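Local atomic coordinates of agglutinin (Rhizoctonia solani, PDB entry 4G9M), a protein that is a fungal lectin of the ricin-type beta-trefoil family that probably binds carbohydrates and forms a domain-swapped dimer. Residues A131-N134 and Q135-K138. Residues are numbered along the deposited sequence; the frame is centred on the assembly and turned at random.
Sequences ATDN and QKWK
The QxW signature of ricin-type beta-trefoil lectins, here Gln135-Lys136-Trp137, follows a short 3-10 turn and runs into strand 137-141; Thr132, Asp133, Gln135 and Lys136 hold the turn together. Two backbone bonds make the turn: Gln135 N to Thr132 O, 2.9 Å, and Lys136 N to Asp133 O, 3.2 Å. The Gln135 side chain runs extended beyond CG back along the turn, which takes its OE1 to a weak bond from Thr132 N at 3.4 Å and a stronger one from the N-H of Asn130; NE2 binds Asn128 O and Asp112. An amide suits this place because it both accepts and donates. Thr132 OG1 lies 3.4 Å from Gln135 CG. Its short hydroxyl can donate within the turn, to Asn134 OD1 at 2.7 Å. The Asn134 and Gln135 side chains run side by side in the same direction, their amide planes 14° apart. Lys136, long enough to span the turn, lays its extended chain back across Thr132 O. Its NZ bonds to Ala131 O at 3.0 Å from above the carbonyl plane and meets its ionic partner Asp133 OD1, also at 3.0 Å, nearly along the carboxylate C-O axis; Asp96 is a second salt-bridge partner. The buried indole NE1 of Trp137 is satisfied by a hydrogen bond to Leu111 O. With two carboxylates and a carbonyl around it, the Lys136 ammonium is probably kept charged, tying the turn to its neighbours as Gln135 does through its amide.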
loop_
_atom_site.group_PDB
_atom_site.type_symbol
_atom_site.label_atom_id
_atom_site.label_comp_id
_atom_site.label_asym_id
_atom_site.label_seq_id
_atom_site.Cartn_x
_atom_site.Cartn_y
_atom_site.Cartn_z
ATOM N N ALA B 131 12.381 -6.051 0.940
ATOM C CA ALA B 131 11.409 -6.677 0.048
ATOM C C ALA B 131 11.762 -8.119 -0.304
ATOM O O ALA B 131 11.633 -8.541 -1.450
ATOM C CB ALA B 131 11.190 -5.846 -1.204
ATOM N N THR B 132 12.241 -8.863 0.685
ATOM C CA THR B 132 12.305 -10.311 0.570
ATOM C C THR B 132 10.912 -10.884 0.856
ATOM O O THR B 132 10.082 -10.237 1.512
ATOM C CB THR B 132 13.375 -10.917 1.513
ATOM O OG1 THR B 132 13.191 -10.415 2.843
ATOM C CG2 THR B 132 14.779 -10.539 1.051
ATOM N N ASP B 133 10.630 -12.080 0.337
ATOM C CA ASP B 133 9.282 -12.654 0.436
ATOM C C ASP B 133 8.791 -12.880 1.872
ATOM O O ASP B 133 7.597 -12.875 2.120
ATOM C CB ASP B 133 9.167 -13.955 -0.376
ATOM C CG ASP B 133 9.080 -13.705 -1.864
ATOM O OD1 ASP B 133 9.102 -12.522 -2.267
ATOM O OD2 ASP B 133 8.983 -14.688 -2.635
ATOM N N ASN B 134 9.713 -13.053 2.826
ATOM C CA ASN B 134 9.295 -13.225 4.225
ATOM C C ASN B 134 8.836 -11.907 4.849
ATOM O O ASN B 134 8.357 -11.872 5.989
ATOM C CB ASN B 134 10.406 -13.846 5.062
ATOM C CG ASN B 134 11.639 -12.969 5.120
ATOM O OD1 ASN B 134 12.144 -12.518 4.086
ATOM N ND2 ASN B 134 12.110 -12.695 6.327
ATOM N N GLN B 135 8.973 -10.823 4.083
ATOM C CA GLN B 135 8.505 -9.509 4.523
ATOM C C GLN B 135 7.276 -9.080 3.722
ATOM O O GLN B 135 6.967 -7.888 3.622
ATOM C CB GLN B 135 9.613 -8.464 4.355
ATOM C CG GLN B 135 10.973 -8.897 4.868
ATOM C CD GLN B 135 12.003 -7.801 4.733
ATOM O OE1 GLN B 135 12.180 -7.226 3.650
ATOM N NE2 GLN B 135 12.674 -7.479 5.840
ATOM N N LYS B 136 6.583 -10.055 3.134
ATOM C CA LYS B 136 5.370 -9.782 2.363
ATOM C C LYS B 136 4.290 -10.707 2.865
ATOM O O LYS B 136 4.568 -11.863 3.200
ATOM C CB LYS B 136 5.595 -10.014 0.872
ATOM C CG LYS B 136 6.607 -9.051 0.251
ATOM C CD LYS B 136 7.082 -9.560 -1.095
ATOM C CE LYS B 136 8.370 -8.846 -1.489
ATOM N NZ LYS B 136 9.057 -9.560 -2.600
ATOM N N TRP B 137 3.059 -10.201 2.899
ATOM C CA TRP B 137 1.948 -10.930 3.498
ATOM C C TRP B 137 0.743 -10.919 2.575
ATOM O O TRP B 137 0.401 -9.883 1.996
ATOM C CB TRP B 137 1.575 -10.296 4.848
ATOM C CG TRP B 137 2.751 -10.262 5.826
ATOM C CD1 TRP B 137 3.741 -9.310 5.890
ATOM C CD2 TRP B 137 3.054 -11.222 6.845
ATOM N NE1 TRP B 137 4.645 -9.629 6.887
ATOM C CE2 TRP B 137 4.238 -10.792 7.490
ATOM C CE3 TRP B 137 2.441 -12.408 7.279
ATOM C CZ2 TRP B 137 4.811 -11.502 8.539
ATOM C CZ3 TRP B 137 3.009 -13.109 8.318
ATOM C CH2 TRP B 137 4.181 -12.645 8.949
ATOM N N LYS B 138 0.111 -12.082 2.427
ATOM C CA LYS B 138 -1.148 -12.176 1.708
ATOM C C LYS B 138 -2.276 -11.769 2.639
ATOM O O LYS B 138 -2.425 -12.335 3.721
ATOM C CB LYS B 138 -1.397 -13.597 1.192
ATOM C CG LYS B 138 -0.261 -14.189 0.360
ATOM C CD LYS B 138 -0.046 -13.404 -0.914
ATOM C CE LYS B 138 -1.350 -13.223 -1.664
ATOM N NZ LYS B 138 -1.419 -11.881 -2.289
#